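Local atomic coordinates of hydrazine synthase beta subunit (Candidatus Kuenenia stuttgartiensis, PDB entry 5C2V), a protein that forms part of the hydrazine synthase complex, which condenses nitric oxide with ammonium to make hydrazine, and may modulate passage of the hydroxylamine intermediate between active sites. Residues T19-L27 with V37-Q45; I149-A158 with S169-S177. All blocks are in the same frame, centred on the assembly; numbering follows the deposited sequence.

Interaction 1: residues T19-L27 with V37-Q45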
loop_
_atom_site.group_PDB
_atom_site.type_symbol
_atom_site.label_atom_id
_atom_site.label_comp_id
_atom_site.label_asym_id
_atom_site.label_seq_id
_atom_site.Cartn_x
_atom_site.Cartn_y
_atom_site.Cartn_z
ATOM N N THR B 19 -37.968 -26.547 -32.045
ATOM C CA THR B 19 -38.938 -26.328 -30.982
ATOM C C THR B 19 -39.403 -27.673 -30.445
ATOM O O THR B 19 -38.974 -28.722 -30.926
ATOM C CB THR B 19 -40.152 -25.510 -31.465
ATOM O OG1 THR B 19 -41.030 -25.255 -30.362
ATOM C CG2 THR B 19 -40.910 -26.264 -32.548
ATOM N N MET B 20 -40.285 -27.645 -29.453
ATOM C CA MET B 20 -40.722 -28.877 -28.810
ATOM C C MET B 20 -42.192 -28.806 -28.423
ATOM O O MET B 20 -42.702 -27.742 -28.075
ATOM C CB MET B 20 -39.860 -29.160 -27.579
ATOM C CG MET B 20 -39.845 -30.610 -27.135
ATOM S SD MET B 20 -38.757 -30.853 -25.719
ATOM C CE MET B 20 -38.373 -32.593 -25.878
ATOM N N SER B 21 -42.870 -29.947 -28.498
ATOM C CA SER B 21 -44.268 -30.032 -28.098
ATOM C C SER B 21 -44.402 -29.722 -26.611
ATOM O O SER B 21 -43.515 -30.053 -25.826
ATOM C CB SER B 21 -44.835 -31.418 -28.414
ATOM O OG SER B 21 -44.083 -32.437 -27.779
ATOM N N PRO B 22 -45.512 -29.076 -26.221
ATOM C CA PRO B 22 -45.760 -28.708 -24.821
ATOM C C PRO B 22 -45.802 -29.915 -23.885
ATOM O O PRO B 22 -45.653 -29.754 -22.674
ATOM C CB PRO B 22 -47.125 -28.010 -24.874
ATOM C CG PRO B 22 -47.736 -28.443 -26.166
ATOM C CD PRO B 22 -46.595 -28.618 -27.108
ATOM N N ASP B 23 -46.006 -31.105 -24.442
ATOM C CA ASP B 23 -45.958 -32.333 -23.659
ATOM C C ASP B 23 -44.547 -32.922 -23.670
ATOM O O ASP B 23 -44.271 -33.914 -22.994
ATOM C CB ASP B 23 -46.970 -33.350 -24.194
ATOM C CG ASP B 23 -46.858 -33.552 -25.691
ATOM O OD1 ASP B 23 -47.460 -32.758 -26.446
ATOM O OD2 ASP B 23 -46.170 -34.505 -26.114
ATOM N N GLY B 24 -43.663 -32.299 -24.445
ATOM C CA GLY B 24 -42.251 -32.646 -24.452
ATOM C C GLY B 24 -41.875 -33.969 -25.090
ATOM O O GLY B 24 -40.772 -34.470 -24.870
ATOM N N SER B 25 -42.785 -34.555 -25.861
ATOM C CA SER B 25 -42.503 -35.834 -26.508
ATOM C C SER B 25 -41.933 -35.722 -27.924
ATOM O O SER B 25 -41.474 -36.717 -28.485
ATOM C CB SER B 25 -43.774 -36.685 -26.550
ATOM O OG SER B 25 -44.783 -36.051 -27.319
ATOM N N THR B 26 -41.950 -34.524 -28.503
ATOM C CA THR B 26 -41.569 -34.384 -29.909
ATOM C C THR B 26 -40.816 -33.090 -30.230
ATOM O O THR B 26 -41.183 -32.010 -29.768
ATOM C CB THR B 26 -42.812 -34.471 -30.822
ATOM O OG1 THR B 26 -43.585 -35.625 -30.472
ATOM C CG2 THR B 26 -42.403 -34.570 -32.285
ATOM N N LEU B 27 -39.764 -33.220 -31.032
ATOM C CA LEU B 27 -38.995 -32.084 -31.523
ATOM C C LEU B 27 -39.264 -31.847 -33.006
ATOM O O LEU B 27 -39.311 -32.791 -33.800
ATOM C CB LEU B 27 -37.499 -32.310 -31.295
ATOM C CG LEU B 27 -37.018 -32.315 -29.844
ATOM C CD1 LEU B 27 -35.672 -33.008 -29.730
ATOM C CD2 LEU B 27 -36.932 -30.892 -29.320
ATOM N N VAL B 37 -39.582 -30.275 -42.627
ATOM C CA VAL B 37 -39.468 -30.274 -41.172
ATOM C C VAL B 37 -39.262 -31.691 -40.644
ATOM O O VAL B 37 -40.046 -32.591 -40.935
ATOM C CB VAL B 37 -40.714 -29.659 -40.502
ATOM C CG1 VAL B 37 -40.643 -29.823 -38.991
ATOM C CG2 VAL B 37 -40.854 -28.190 -40.877
ATOM N N THR B 38 -38.202 -31.879 -39.865
ATOM C CA THR B 38 -37.874 -33.185 -39.307
ATOM C C THR B 38 -38.537 -33.399 -37.949
ATOM O O THR B 38 -38.454 -32.546 -37.062
ATOM C CB THR B 38 -36.350 -33.359 -39.155
ATOM O OG1 THR B 38 -35.713 -33.144 -40.420
ATOM C CG2 THR B 38 -36.015 -34.757 -38.654
ATOM N N PHE B 39 -39.199 -34.544 -37.798
ATOM C CA PHE B 39 -39.815 -34.922 -36.531
ATOM C C PHE B 39 -38.891 -35.857 -35.759
ATOM O O PHE B 39 -38.383 -36.831 -36.314
ATOM C CB PHE B 39 -41.169 -35.605 -36.752
ATOM C CG PHE B 39 -42.266 -34.679 -37.209
ATOM C CD1 PHE B 39 -42.002 -33.359 -37.542
ATOM C CD2 PHE B 39 -43.572 -35.134 -37.296
ATOM C CE1 PHE B 39 -43.017 -32.518 -37.962
ATOM C CE2 PHE B 39 -44.590 -34.298 -37.711
ATOM C CZ PHE B 39 -44.313 -32.988 -38.043
ATOM N N VAL B 40 -38.670 -35.562 -34.481
ATOM C CA VAL B 40 -37.826 -36.415 -33.646
ATOM C C VAL B 40 -38.531 -36.789 -32.343
ATOM O O VAL B 40 -39.091 -35.931 -31.668
ATOM C CB VAL B 40 -36.481 -35.730 -33.314
ATOM C CG1 VAL B 40 -35.633 -36.620 -32.417
ATOM C CG2 VAL B 40 -35.725 -35.391 -34.590
ATOM N N ASP B 41 -38.508 -38.070 -31.992
ATOM C CA ASP B 41 -39.064 -38.504 -30.716
ATOM C C ASP B 41 -38.074 -38.195 -29.597
ATOM O O ASP B 41 -36.908 -38.572 -29.671
ATOM C CB ASP B 41 -39.401 -39.997 -30.741
ATOM C CG ASP B 41 -40.121 -40.452 -29.487
ATOM O OD1 ASP B 41 -41.339 -40.201 -29.378
ATOM O OD2 ASP B 41 -39.471 -41.062 -28.612
ATOM N N ALA B 42 -38.549 -37.505 -28.564
ATOM C CA ALA B 42 -37.684 -37.037 -27.484
ATOM C C ALA B 42 -37.061 -38.179 -26.687
ATOM O O ALA B 42 -35.901 -38.101 -26.280
ATOM C CB ALA B 42 -38.466 -36.124 -26.555
ATOM N N ARG B 43 -37.835 -39.237 -26.468
ATOM C CA ARG B 43 -37.394 -40.340 -25.624
ATOM C C ARG B 43 -36.414 -41.273 -26.341
ATOM O O ARG B 43 -35.432 -41.719 -25.746
ATOM C CB ARG B 43 -38.607 -41.128 -25.114
ATOM C CG ARG B 43 -39.496 -40.333 -24.156
ATOM C CD ARG B 43 -40.703 -41.139 -23.699
ATOM N NE ARG B 43 -41.553 -40.406 -22.762
ATOM C CZ ARG B 43 -42.506 -39.552 -23.119
ATOM N NH1 ARG B 43 -42.748 -39.320 -24.402
ATOM N NH2 ARG B 43 -43.225 -38.934 -22.191
ATOM N N THR B 44 -36.683 -41.581 -27.607
ATOM C CA THR B 44 -35.798 -42.456 -28.376
ATOM C C THR B 44 -34.723 -41.717 -29.178
ATOM O O THR B 44 -33.798 -42.347 -29.694
ATOM C CB THR B 44 -36.600 -43.335 -29.357
ATOM O OG1 THR B 44 -37.221 -42.507 -30.350
ATOM C CG2 THR B 44 -37.664 -44.132 -28.619
ATOM N N GLN B 45 -34.837 -40.392 -29.261
ATOM C CA GLN B 45 -33.951 -39.570 -30.094
ATOM C C GLN B 45 -33.798 -40.149 -31.498
ATOM O O GLN B 45 -32.690 -40.302 -32.013
ATOM C CB GLN B 45 -32.583 -39.406 -29.427
ATOM C CG GLN B 45 -32.645 -38.617 -28.130
ATOM C CD GLN B 45 -31.288 -38.424 -27.488
ATOM O OE1 GLN B 45 -30.313 -39.082 -27.853
ATOM N NE2 GLN B 45 -31.216 -37.513 -26.524
#
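Antiparallel pairing between the start of strand 26-31 and the end of strand 36-41, the two middle strands of a four-stranded sheet, brings residues 19-27 against 37-45, and turn residues continue the contact past the last bridge. Leu27 and Val40 form a hydrogen-bonded pair: Leu27 N to Val40 O is 2.9 Å, and the return bond from Val40 N to Leu27 O is equally long. Their side chains share one face of the sheet and touch near their roots, CB of Leu27 4.1 Å from CB of Val40. Ile9 of the gamma subunit packs on Val40, so this face also meets another subunit.

Thr26 and Asp41, a non-hydrogen-bonded pair, occupy the other face. Beyond them Ala42 N donates to Ser25 O at 3.0 Å; the bond is nearly straight at hydrogen (175°), but the donor stands well above the carbonyl plane. Ala42 then turns its methyl toward the tight turn, where CB meets CE of Met20 at 3.6 Å. An extended Met20 chain, with CG anti to the backbone N (chi1 -158°), delivers that terminal methyl. At the outer margin Arg43 reaches back, and CB of Ser25 lies at the edge of its guanidinium, near its plane.

Side-chain bonds within each segment hold the chain reversals. Ser21 to Gly24 is a type I beta turn, and Ser21 OG accepts from Thr26 N at 3.1 Å. On the partner segment, Asp41 OD2 uses its anti lone pair for Thr44 N (3.0 Å) and also takes the Thr44 hydroxyl. This Asx motif begins the turn from strand 36-41 to strand 46-52; the up-and-down antiparallel pairing is that of a beta-propeller blade, consistent with the YNCE-like family.

Interaction 2: residues I149-A158 with S169-S177; sequences ISPDGKTLVA and SVDFIDIAS
Five backbone hydrogen bonds join Ile149-Ala158 to Ser169-Ser177. Leu156 and Ile173 form one reciprocal pair, with N to O distances of 2.9 Å in both directions, and Ala158 and Asp171 form another. Thr155 with Asp174 and Val157 with Phe172 are the non-hydrogen-bonded pairs between and beyond them, and CA-H...O contacts, such as Val157 CA to Asp171 O at 3.3 Å, accompany these pairs. The strand axes run at 159° to each other. Past the last bridge Ile175 N still reaches Lys154 O at 3.2 Å, from above the carbonyl plane.

Apolar side chains pack on both faces. Leu156 and Ile173 lie side by side and point the same way, with CD1 of Leu156 3.8 Å from CG1 of Ile173. Ile175, past the last bridge, extends this packing: its CG1 touches CB of Leu156, while its CD1 meets CG2 of Ile149 at 3.9 Å, the two isoleucine side chains crossing at about a right angle. On the other face, CG1 of Val157 approaches CE2 of Phe172 at 3.6 Å, oblique to the ring. That methyl is anti to the carbonyl carbon (chi1 -67°), as is CG of Phe172, which sets the two groups alongside each other.

At the end of the hairpin where Thr155 pairs with Asp174, polar side chains hold both turns. Ser150 OG lies 2.6 Å from OG1 of Thr155, which donates to it, and the serine hydroxyl in turn donates to Asp152 OD1, tying together the type I turn Ser150-Gly153. Asp174 OD2 receives Ser177 N in an Asx motif.

Strands 144-149 and 179-186 flank the hairpin within the sheet: Val147 backs Leu156 and Ala158, and Val181 touches Phe172. Val195 and Tyr197 of strand 190-197, in the next blade, pack on Val157.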
loop_
_atom_site.group_PDB
_atom_site.type_symbol
_atom_site.label_atom_id
_atom_site.label_comp_id
_atom_site.label_asym_id
_atom_site.label_seq_id
_atom_site.Cartn_x
_atom_site.Cartn_y
_atom_site.Cartn_z
ATOM N N ILE B 149 -44.961 -13.933 -26.920
ATOM C CA ILE B 149 -46.188 -13.636 -26.190
ATOM C C ILE B 149 -46.003 -13.826 -24.688
ATOM O O ILE B 149 -45.449 -14.830 -24.239
ATOM C CB ILE B 149 -47.364 -14.508 -26.672
ATOM C CG1 ILE B 149 -47.507 -14.415 -28.192
ATOM C CG2 ILE B 149 -48.658 -14.089 -25.990
ATOM C CD1 ILE B 149 -48.694 -15.176 -28.739
ATOM N N SER B 150 -46.466 -12.845 -23.920
ATOM C CA SER B 150 -46.384 -12.882 -22.465
ATOM C C SER B 150 -47.230 -14.019 -21.892
ATOM O O SER B 150 -48.202 -14.444 -22.517
ATOM C CB SER B 150 -46.828 -11.539 -21.884
ATOM O OG SER B 150 -48.157 -11.232 -22.268
ATOM N N PRO B 151 -46.856 -14.522 -20.702
ATOM C CA PRO B 151 -47.582 -15.623 -20.054
ATOM C C PRO B 151 -49.063 -15.326 -19.816
ATOM O O PRO B 151 -49.871 -16.255 -19.827
ATOM C CB PRO B 151 -46.844 -15.798 -18.719
ATOM C CG PRO B 151 -46.043 -14.547 -18.538
ATOM C CD PRO B 151 -45.678 -14.118 -19.917
ATOM N N ASP B 152 -49.414 -14.061 -19.604
ATOM C CA ASP B 152 -50.815 -13.689 -19.430
ATOM C C ASP B 152 -51.492 -13.499 -20.786
ATOM O O ASP B 152 -52.714 -13.382 -20.870
ATOM C CB ASP B 152 -50.943 -12.418 -18.584
ATOM C CG ASP B 152 -50.195 -11.243 -19.177
ATOM O OD1 ASP B 152 -49.064 -11.444 -19.665
ATOM O OD2 ASP B 152 -50.736 -10.118 -19.152
ATOM N N GLY B 153 -50.685 -13.467 -21.841
ATOM C CA GLY B 153 -51.189 -13.430 -23.203
ATOM C C GLY B 153 -51.902 -12.156 -23.608
ATOM O O GLY B 153 -52.616 -12.137 -24.610
ATOM N N LYS B 154 -51.743 -11.097 -22.822
ATOM C CA LYS B 154 -52.328 -9.806 -23.169
ATOM C C LYS B 154 -51.343 -8.859 -23.856
ATOM O O LYS B 154 -51.718 -7.758 -24.261
ATOM C CB LYS B 154 -52.903 -9.142 -21.919
ATOM C CG LYS B 154 -53.661 -10.109 -21.028
ATOM C CD LYS B 154 -54.181 -9.433 -19.777
ATOM C CE LYS B 154 -54.868 -10.441 -18.872
ATOM N NZ LYS B 154 -55.241 -9.850 -17.561
ATOM N N THR B 155 -50.091 -9.285 -23.995
ATOM C CA THR B 155 -49.069 -8.440 -24.607
ATOM C C THR B 155 -48.146 -9.221 -25.541
ATOM O O THR B 155 -47.850 -10.394 -25.309
ATOM C CB THR B 155 -48.210 -7.726 -23.542
ATOM O OG1 THR B 155 -47.933 -8.627 -22.464
ATOM C CG2 THR B 155 -48.938 -6.506 -22.998
ATOM N N LEU B 156 -47.694 -8.548 -26.594
ATOM C CA LEU B 156 -46.874 -9.167 -27.629
ATOM C C LEU B 156 -45.649 -8.304 -27.922
ATOM O O LEU B 156 -45.781 -7.187 -28.408
ATOM C CB LEU B 156 -47.715 -9.369 -28.897
ATOM C CG LEU B 156 -47.199 -10.082 -30.154
ATOM C CD1 LEU B 156 -46.396 -9.146 -31.055
ATOM C CD2 LEU B 156 -46.398 -11.324 -29.811
ATOM N N VAL B 157 -44.457 -8.822 -27.649
ATOM C CA VAL B 157 -43.241 -8.063 -27.920
ATOM C C VAL B 157 -42.644 -8.465 -29.262
ATOM O O VAL B 157 -42.687 -9.634 -29.646
ATOM C CB VAL B 157 -42.181 -8.248 -26.812
ATOM C CG1 VAL B 157 -42.658 -7.622 -25.513
ATOM C CG2 VAL B 157 -41.852 -9.718 -26.616
ATOM N N ALA B 158 -42.103 -7.491 -29.984
ATOM C CA ALA B 158 -41.473 -7.771 -31.269
ATOM C C ALA B 158 -40.127 -7.073 -31.392
ATOM O O ALA B 158 -40.044 -5.849 -31.296
ATOM C CB ALA B 158 -42.387 -7.355 -32.409
ATOM N N SER B 169 -34.904 -1.295 -32.008
ATOM C CA SER B 169 -35.855 -1.247 -30.909
ATOM C C SER B 169 -36.721 -2.489 -30.757
ATOM O O SER B 169 -36.604 -3.456 -31.512
ATOM C CB SER B 169 -36.756 -0.024 -31.074
ATOM O OG SER B 169 -37.415 -0.047 -32.328
ATOM N N VAL B 170 -37.587 -2.436 -29.753
ATOM C CA VAL B 170 -38.552 -3.485 -29.470
ATOM C C VAL B 170 -39.930 -2.856 -29.303
ATOM O O VAL B 170 -40.093 -1.881 -28.562
ATOM C CB VAL B 170 -38.184 -4.277 -28.199
ATOM C CG1 VAL B 170 -39.263 -5.297 -27.872
ATOM C CG2 VAL B 170 -36.834 -4.957 -28.366
ATOM N N ASP B 171 -40.914 -3.409 -30.006
ATOM C CA ASP B 171 -42.281 -2.914 -29.937
ATOM C C ASP B 171 -43.127 -3.716 -28.957
ATOM O O ASP B 171 -43.033 -4.944 -28.894
ATOM C CB ASP B 171 -42.935 -2.942 -31.319
ATOM C CG ASP B 171 -42.659 -1.687 -32.120
ATOM O OD1 ASP B 171 -42.315 -0.654 -31.509
ATOM O OD2 ASP B 171 -42.796 -1.730 -33.359
ATOM N N PHE B 172 -43.952 -3.002 -28.197
ATOM C CA PHE B 172 -44.908 -3.622 -27.291
ATOM C C PHE B 172 -46.319 -3.486 -27.854
ATOM O O PHE B 172 -46.781 -2.382 -28.143
ATOM C CB PHE B 172 -44.820 -2.994 -25.897
ATOM C CG PHE B 172 -43.526 -3.275 -25.186
ATOM C CD1 PHE B 172 -42.417 -2.469 -25.388
ATOM C CD2 PHE B 172 -43.420 -4.343 -24.309
ATOM C CE1 PHE B 172 -41.226 -2.727 -24.733
ATOM C CE2 PHE B 172 -42.232 -4.605 -23.650
ATOM C CZ PHE B 172 -41.134 -3.796 -23.863
ATOM N N ILE B 173 -46.994 -4.618 -28.017
ATOM C CA ILE B 173 -48.321 -4.650 -28.616
ATOM C C ILE B 173 -49.362 -5.102 -27.602
ATOM O O ILE B 173 -49.126 -6.035 -26.834
ATOM C CB ILE B 173 -48.377 -5.603 -29.833
ATOM C CG1 ILE B 173 -47.123 -5.466 -30.698
ATOM C CG2 ILE B 173 -49.634 -5.355 -30.655
ATOM C CD1 ILE B 173 -46.966 -4.117 -31.329
ATOM N N ASP B 174 -50.518 -4.448 -27.606
ATOM C CA ASP B 174 -51.634 -4.896 -26.786
ATOM C C ASP B 174 -52.500 -5.817 -27.635
ATOM O O ASP B 174 -53.114 -5.381 -28.606
ATOM C CB ASP B 174 -52.446 -3.711 -26.261
ATOM C CG ASP B 174 -53.474 -4.123 -25.225
ATOM O OD1 ASP B 174 -53.149 -4.095 -24.019
ATOM O OD2 ASP B 174 -54.606 -4.479 -25.616
ATOM N N ILE B 175 -52.536 -7.094 -27.263
ATOM C CA ILE B 175 -53.166 -8.125 -28.083
ATOM C C ILE B 175 -54.655 -7.876 -28.303
ATOM O O ILE B 175 -55.146 -7.981 -29.429
ATOM C CB ILE B 175 -52.962 -9.523 -27.461
ATOM C CG1 ILE B 175 -51.502 -9.952 -27.624
ATOM C CG2 ILE B 175 -53.892 -10.544 -28.101
ATOM C CD1 ILE B 175 -51.234 -11.401 -27.294
ATOM N N ALA B 176 -55.367 -7.535 -27.235
ATOM C CA ALA B 176 -56.786 -7.218 -27.343
ATOM C C ALA B 176 -56.995 -5.984 -28.219
ATOM O O ALA B 176 -57.949 -5.916 -28.994
ATOM C CB ALA B 176 -57.390 -7.003 -25.965
ATOM N N SER B 177 -56.100 -5.010 -28.085
ATOM C CA SER B 177 -56.168 -3.788 -28.881
ATOM C C SER B 177 -55.613 -3.982 -30.293
ATOM O O SER B 177 -56.195 -3.509 -31.268
ATOM C CB SER B 177 -55.416 -2.658 -28.176
ATOM O OG SER B 177 -55.555 -1.436 -28.878
#

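How the interactions relate
Both contacts join the two middle strands of a four-stranded propeller blade, but the blades differ: interaction 1 belongs to the first of the chain's sheets and interaction 2 to the fourth. Their centres are 27 Å apart, and nearest atoms stay about 12 Å apart, so they do not touch. Each mixes buried strand residues with more exposed turns. Interaction 2 spans four bridges and buries 529 Å², whereas interaction 1 has two bridges and 381 Å². At equivalent turn ends, Ala42 meets a methionine methyl where the larger Ile175 meets Ile149 and Leu156. Interaction 1 also borders the gamma subunit; no other protein chain touches interaction 2.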